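Local coordinates for protein putidaredoxin reductase (Pseudomonas putida, PDB 1Q1R) that uses FAD to pass electrons, probably from NADH, to the iron-sulfur protein putidaredoxin, which in turn supplies cytochrome P450cam, at residues G125-E137 and P238-P250. Sequence-based numbering, arbitrary orientation.
Sequences GKANNFRYLRTLE and PADLVIAGIGLIP. With FAD (flavin-adenine dinucleotide), chain C.
Asn-129 meets the 238-250 segment just ahead of the paired strands and joins it twice. Asn-129 O accepts from Val-242 N at 2.8 Å. With CG between the backbone N and the carbonyl carbon (chi1 70°), the side chain reaches back so that Asn-129 ND2 donates to Asp-240 O at 3.0 Å; that oxygen lies close to the amide plane, yet ND2 stands above the Asp-240 carbonyl plane. ND2 also bonds to Val-226 O. Two more parallel-strand bonds follow, Arg-131 N to Val-242 O and Ala-244 N to Arg-131 O (both 2.9 Å).

Ala-244 CB touches two aromatic rings, 3.7 Å from Phe-130 CZ and 3.8 Å from Tyr-132 CE2, while Val-242 sets CG1 3.4 Å from Phe-130 CD1. A water accepts from Leu-133 N and donates to Ala-244 O. Farther on, Leu-248 lays CD1 over one face of the Arg-134 guanidinium, whose NH2 donates to the FAD phosphate oxygen O1A at 3.0 Å and also forms a salt bridge with Asp-284.

Strand 130-132 edges a five-stranded parallel sheet of the glutathione reductase fold, probably the NADH-binding domain; strand 241-244 separates it from strand 151-155, and helix 136-144 covers the face bearing Arg-131 and Ile-243.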
loop_
_atom_site.group_PDB
_atom_site.type_symbol
_atom_site.label_atom_id
_atom_site.label_comp_id
_atom_site.label_asym_id
_atom_site.label_seq_id
_atom_site.Cartn_x
_atom_site.Cartn_y
_atom_site.Cartn_z
ATOM N N GLY A 125 -23.163 -4.540 -3.802
ATOM C CA GLY A 125 -21.986 -3.890 -4.355
ATOM C C GLY A 125 -22.323 -2.745 -5.300
ATOM O O GLY A 125 -21.574 -1.769 -5.392
ATOM N N LYS A 126 -23.454 -2.861 -5.995
ATOM C CA LYS A 126 -23.898 -1.840 -6.945
ATOM C C LYS A 126 -24.367 -0.545 -6.278
ATOM O O LYS A 126 -24.255 0.528 -6.864
ATOM C CB LYS A 126 -25.053 -2.371 -7.797
ATOM C CG LYS A 126 -24.871 -3.771 -8.350
ATOM C CD LYS A 126 -23.794 -3.845 -9.412
ATOM C CE LYS A 126 -23.715 -5.259 -9.983
ATOM N NZ LYS A 126 -22.634 -5.396 -11.002
ATOM N N ALA A 127 -24.911 -0.650 -5.069
ATOM C CA ALA A 127 -25.413 0.518 -4.347
ATOM C C ALA A 127 -24.398 1.664 -4.357
ATOM O O ALA A 127 -23.199 1.446 -4.179
ATOM C CB ALA A 127 -25.757 0.135 -2.914
ATOM N N ASN A 128 -24.883 2.886 -4.562
ATOM C CA ASN A 128 -23.995 4.040 -4.605
ATOM C C ASN A 128 -23.455 4.385 -3.219
ATOM O O ASN A 128 -22.531 5.195 -3.088
ATOM C CB ASN A 128 -24.720 5.244 -5.220
ATOM C CG ASN A 128 -25.756 5.838 -4.300
ATOM O OD1 ASN A 128 -26.405 5.128 -3.536
ATOM N ND2 ASN A 128 -25.928 7.155 -4.378
ATOM N N ASN A 129 -24.028 3.767 -2.185
ATOM C CA ASN A 129 -23.563 4.019 -0.832
ATOM C C ASN A 129 -22.791 2.838 -0.237
ATOM O O ASN A 129 -22.678 2.698 0.977
ATOM C CB ASN A 129 -24.724 4.449 0.079
ATOM C CG ASN A 129 -25.691 3.333 0.377
ATOM O OD1 ASN A 129 -25.861 2.403 -0.410
ATOM N ND2 ASN A 129 -26.361 3.438 1.514
ATOM N N PHE A 130 -22.269 1.990 -1.116
ATOM C CA PHE A 130 -21.424 0.866 -0.720
ATOM C C PHE A 130 -20.231 1.006 -1.657
ATOM O O PHE A 130 -20.394 0.949 -2.873
ATOM C CB PHE A 130 -22.077 -0.496 -0.974
ATOM C CG PHE A 130 -21.188 -1.658 -0.597
ATOM C CD1 PHE A 130 -21.257 -2.223 0.675
ATOM C CD2 PHE A 130 -20.224 -2.129 -1.483
ATOM C CE1 PHE A 130 -20.378 -3.233 1.061
ATOM C CE2 PHE A 130 -19.335 -3.144 -1.105
ATOM C CZ PHE A 130 -19.415 -3.693 0.170
ATOM N N ARG A 131 -19.038 1.190 -1.104
ATOM C CA ARG A 131 -17.854 1.359 -1.935
ATOM C C ARG A 131 -16.597 0.768 -1.328
ATOM O O ARG A 131 -16.496 0.607 -0.112
ATOM C CB ARG A 131 -17.579 2.852 -2.172
ATOM C CG ARG A 131 -18.414 3.523 -3.255
ATOM C CD ARG A 131 -17.755 3.381 -4.623
ATOM N NE ARG A 131 -18.492 4.116 -5.644
ATOM C CZ ARG A 131 -18.075 4.295 -6.893
ATOM N NH1 ARG A 131 -16.915 3.789 -7.291
ATOM N NH2 ARG A 131 -18.819 4.993 -7.743
ATOM N N TYR A 132 -15.648 0.453 -2.203
ATOM C CA TYR A 132 -14.327 -0.015 -1.811
ATOM C C TYR A 132 -13.524 1.275 -2.026
ATOM O O TYR A 132 -14.037 2.214 -2.638
ATOM C CB TYR A 132 -13.820 -1.109 -2.758
ATOM C CG TYR A 132 -14.606 -2.395 -2.662
ATOM C CD1 TYR A 132 -15.749 -2.598 -3.440
ATOM C CD2 TYR A 132 -14.238 -3.388 -1.753
ATOM C CE1 TYR A 132 -16.513 -3.765 -3.309
ATOM C CE2 TYR A 132 -14.988 -4.553 -1.609
ATOM C CZ TYR A 132 -16.126 -4.735 -2.390
ATOM O OH TYR A 132 -16.875 -5.875 -2.235
ATOM N N LEU A 133 -12.292 1.344 -1.538
ATOM C CA LEU A 133 -11.508 2.563 -1.730
ATOM C C LEU A 133 -10.159 2.295 -2.379
ATOM O O LEU A 133 -9.227 1.840 -1.724
ATOM C CB LEU A 133 -11.302 3.287 -0.395
ATOM C CG LEU A 133 -10.400 4.534 -0.406
ATOM C CD1 LEU A 133 -10.893 5.548 -1.441
ATOM C CD2 LEU A 133 -10.386 5.156 0.985
ATOM N N ARG A 134 -10.062 2.584 -3.674
ATOM C CA ARG A 134 -8.816 2.375 -4.400
ATOM C C ARG A 134 -8.648 3.417 -5.510
ATOM O O ARG A 134 -7.543 3.889 -5.756
ATOM C CB ARG A 134 -8.790 0.958 -4.996
ATOM C CG ARG A 134 -7.436 0.218 -4.908
ATOM C CD ARG A 134 -6.335 0.947 -5.642
ATOM N NE ARG A 134 -5.170 0.109 -5.965
ATOM C CZ ARG A 134 -4.288 -0.368 -5.087
ATOM N NH1 ARG A 134 -4.411 -0.120 -3.790
ATOM N NH2 ARG A 134 -3.241 -1.056 -5.521
ATOM N N THR A 135 -9.744 3.792 -6.167
ATOM C CA THR A 135 -9.672 4.759 -7.260
ATOM C C THR A 135 -10.099 6.163 -6.855
ATOM O O THR A 135 -10.719 6.366 -5.812
ATOM C CB THR A 135 -10.564 4.344 -8.442
ATOM O OG1 THR A 135 -11.943 4.476 -8.060
ATOM C CG2 THR A 135 -10.282 2.898 -8.843
ATOM N N LEU A 136 -9.763 7.137 -7.694
ATOM C CA LEU A 136 -10.136 8.517 -7.421
ATOM C C LEU A 136 -11.663 8.580 -7.396
ATOM O O LEU A 136 -12.249 9.284 -6.576
ATOM C CB LEU A 136 -9.587 9.442 -8.508
ATOM C CG LEU A 136 -9.936 10.929 -8.385
ATOM C CD1 LEU A 136 -9.466 11.464 -7.038
ATOM C CD2 LEU A 136 -9.282 11.701 -9.533
ATOM N N GLU A 137 -12.297 7.827 -8.291
ATOM C CA GLU A 137 -13.751 7.794 -8.359
ATOM C C GLU A 137 -14.301 7.296 -7.022
ATOM O O GLU A 137 -15.241 7.883 -6.483
ATOM C CB GLU A 137 -14.222 6.887 -9.506
ATOM C CG GLU A 137 -15.738 6.787 -9.614
ATOM C CD GLU A 137 -16.194 5.821 -10.698
ATOM O OE1 GLU A 137 -15.792 5.999 -11.867
ATOM O OE2 GLU A 137 -16.962 4.888 -10.382
ATOM N N PRO A 238 -27.539 -0.087 11.420
ATOM C CA PRO A 238 -28.120 0.789 10.398
ATOM C C PRO A 238 -26.985 1.586 9.764
ATOM O O PRO A 238 -26.082 2.036 10.465
ATOM C CB PRO A 238 -29.076 1.662 11.201
ATOM C CG PRO A 238 -28.370 1.787 12.526
ATOM C CD PRO A 238 -27.900 0.367 12.775
ATOM N N ALA A 239 -27.019 1.753 8.447
ATOM C CA ALA A 239 -25.950 2.479 7.775
ATOM C C ALA A 239 -26.417 3.348 6.620
ATOM O O ALA A 239 -27.304 2.966 5.860
ATOM C CB ALA A 239 -24.901 1.495 7.272
ATOM N N ASP A 240 -25.808 4.523 6.501
ATOM C CA ASP A 240 -26.111 5.435 5.405
ATOM C C ASP A 240 -25.000 5.261 4.375
ATOM O O ASP A 240 -25.158 5.597 3.201
ATOM C CB ASP A 240 -26.123 6.885 5.894
ATOM C CG ASP A 240 -27.244 7.156 6.869
ATOM O OD1 ASP A 240 -28.410 6.926 6.496
ATOM O OD2 ASP A 240 -26.960 7.600 8.003
ATOM N N LEU A 241 -23.874 4.717 4.830
ATOM C CA LEU A 241 -22.715 4.504 3.972
ATOM C C LEU A 241 -21.921 3.295 4.450
ATOM O O LEU A 241 -21.765 3.085 5.651
ATOM C CB LEU A 241 -21.819 5.746 4.006
ATOM C CG LEU A 241 -20.561 5.783 3.138
ATOM C CD1 LEU A 241 -20.944 5.737 1.660
ATOM C CD2 LEU A 241 -19.778 7.063 3.448
ATOM N N VAL A 242 -21.425 2.505 3.505
ATOM C CA VAL A 242 -20.630 1.327 3.833
ATOM C C VAL A 242 -19.373 1.342 2.986
ATOM O O VAL A 242 -19.435 1.443 1.762
ATOM C CB VAL A 242 -21.391 0.001 3.554
ATOM C CG1 VAL A 242 -20.476 -1.192 3.840
ATOM C CG2 VAL A 242 -22.642 -0.082 4.426
ATOM N N ILE A 243 -18.226 1.258 3.646
ATOM C CA ILE A 243 -16.947 1.246 2.954
ATOM C C ILE A 243 -16.255 -0.057 3.320
ATOM O O ILE A 243 -16.033 -0.344 4.495
ATOM C CB ILE A 243 -16.085 2.439 3.379
ATOM C CG1 ILE A 243 -16.772 3.740 2.950
ATOM C CG2 ILE A 243 -14.689 2.321 2.767
ATOM C CD1 ILE A 243 -16.154 4.984 3.552
ATOM N N ALA A 244 -15.933 -0.851 2.307
ATOM C CA ALA A 244 -15.298 -2.139 2.535
ATOM C C ALA A 244 -13.833 -2.157 2.122
ATOM O O ALA A 244 -13.455 -1.616 1.081
ATOM C CB ALA A 244 -16.067 -3.238 1.786
ATOM N N GLY A 245 -13.017 -2.796 2.953
ATOM C CA GLY A 245 -11.599 -2.906 2.678
ATOM C C GLY A 245 -11.073 -4.148 3.371
ATOM O O GLY A 245 -10.661 -4.092 4.528
ATOM N N ILE A 246 -11.097 -5.273 2.666
ATOM C CA ILE A 246 -10.630 -6.530 3.234
ATOM C C ILE A 246 -9.385 -7.061 2.533
ATOM O O ILE A 246 -9.194 -8.271 2.425
ATOM C CB ILE A 246 -11.731 -7.611 3.173
ATOM C CG1 ILE A 246 -12.154 -7.845 1.722
ATOM C CG2 ILE A 246 -12.921 -7.180 4.012
ATOM C CD1 ILE A 246 -13.102 -9.006 1.539
ATOM N N GLY A 247 -8.538 -6.156 2.054
ATOM C CA GLY A 247 -7.328 -6.588 1.386
ATOM C C GLY A 247 -7.303 -6.316 -0.099
ATOM O O GLY A 247 -8.298 -5.892 -0.691
ATOM N N LEU A 248 -6.152 -6.586 -0.703
ATOM C CA LEU A 248 -5.943 -6.361 -2.121
ATOM C C LEU A 248 -5.572 -7.654 -2.838
ATOM O O LEU A 248 -4.907 -8.522 -2.270
ATOM C CB LEU A 248 -4.807 -5.350 -2.308
ATOM C CG LEU A 248 -4.602 -4.725 -3.682
ATOM C CD1 LEU A 248 -5.717 -3.715 -3.935
ATOM C CD2 LEU A 248 -3.243 -4.032 -3.738
ATOM N N ILE A 249 -6.009 -7.777 -4.086
ATOM C CA ILE A 249 -5.683 -8.937 -4.904
ATOM C C ILE A 249 -4.741 -8.425 -5.982
ATOM O O ILE A 249 -5.113 -7.561 -6.778
ATOM C CB ILE A 249 -6.931 -9.538 -5.588
ATOM C CG1 ILE A 249 -7.885 -10.107 -4.535
ATOM C CG2 ILE A 249 -6.507 -10.636 -6.564
ATOM C CD1 ILE A 249 -9.163 -10.702 -5.124
ATOM N N PRO A 250 -3.501 -8.932 -6.019
ATOM C CA PRO A 250 -2.580 -8.454 -7.051
ATOM C C PRO A 250 -3.093 -8.818 -8.442
ATOM O O PRO A 250 -3.646 -9.902 -8.632
ATOM C CB PRO A 250 -1.275 -9.160 -6.696
ATOM C CG PRO A 250 -1.750 -10.459 -6.109
ATOM C CD PRO A 250 -2.900 -10.022 -5.230
HETATM P PA FAD C . -1.774 0.650 -8.657
HETATM O O1A FAD C . -2.897 -0.294 -8.440
HETATM O O2A FAD C . -1.822 1.971 -7.988
HETATM O O5B FAD C . -1.583 0.898 -10.227
HETATM C C5B FAD C . -1.763 -0.150 -11.186
HETATM C C4B FAD C . -2.569 0.400 -12.377
HETATM O O4B FAD C . -2.440 -0.507 -13.529
HETATM C C3B FAD C . -4.069 0.452 -12.049
HETATM O O3B FAD C . -4.642 1.620 -12.651
HETATM C C2B FAD C . -4.611 -0.780 -12.730
HETATM O O2B FAD C . -5.989 -0.596 -13.069
HETATM C C1B FAD C . -3.772 -0.817 -13.992
HETATM N N9A FAD C . -3.837 -2.108 -14.731
HETATM C C8A FAD C . -3.804 -3.344 -14.203
HETATM N N7A FAD C . -3.908 -4.243 -15.190
HETATM C C5A FAD C . -4.006 -3.577 -16.338
HETATM C C6A FAD C . -4.141 -3.967 -17.672
HETATM N N6A FAD C . -4.208 -5.258 -17.992
HETATM N N1A FAD C . -4.213 -3.017 -18.637
HETATM C C2A FAD C . -4.158 -1.714 -18.328
HETATM N N3A FAD C . -4.032 -1.320 -17.053
HETATM C C4A FAD C . -3.954 -2.228 -16.049
HETATM N N1 FAD C . 1.209 3.461 0.776
HETATM C C2 FAD C . 2.081 4.070 1.687
HETATM O O2 FAD C . 3.280 3.797 1.665
HETATM N N3 FAD C . 1.576 5.001 2.612
HETATM C C4 FAD C . 0.198 5.321 2.616
HETATM O O4 FAD C . -0.222 6.170 3.400
HETATM C C4X FAD C . -0.675 4.707 1.703
HETATM N N5 FAD C . -1.996 5.047 1.663
HETATM C C5X FAD C . -2.856 4.523 0.742
HETATM C C6 FAD C . -4.208 4.925 0.718
HETATM C C7 FAD C . -5.093 4.401 -0.252
HETATM C C7M FAD C . -6.572 4.830 -0.233
HETATM C C8 FAD C . -4.617 3.472 -1.212
HETATM C C8M FAD C . -5.542 2.901 -2.298
HETATM C C9 FAD C . -3.269 3.071 -1.187
HETATM C C9A FAD C . -2.387 3.591 -0.214
HETATM N N10 FAD C . -1.018 3.209 -0.183
HETATM C C10 FAD C . -0.161 3.779 0.781
HETATM C "C1'" FAD C . -0.489 2.203 -1.153
HETATM C "C2'" FAD C . 0.285 2.893 -2.279
HETATM O "O2'" FAD C . -0.503 3.970 -2.797
HETATM C "C3'" FAD C . 0.626 1.900 -3.405
HETATM O "O3'" FAD C . 1.324 0.780 -2.846
HETATM C "C4'" FAD C . 1.497 2.569 -4.476
HETATM O "O4'" FAD C . 0.801 3.690 -5.026
HETATM C "C5'" FAD C . 1.861 1.605 -5.618
HETATM O "O5'" FAD C . 0.731 1.291 -6.449
HETATM P P FAD C . 0.989 0.546 -7.860
HETATM O O1P FAD C . 1.324 1.573 -8.869
HETATM O O2P FAD C . 1.967 -0.540 -7.624
HETATM O O3P FAD C . -0.437 -0.150 -8.204
HETATM O O HOH W 1 -11.275 -0.855 -0.202
#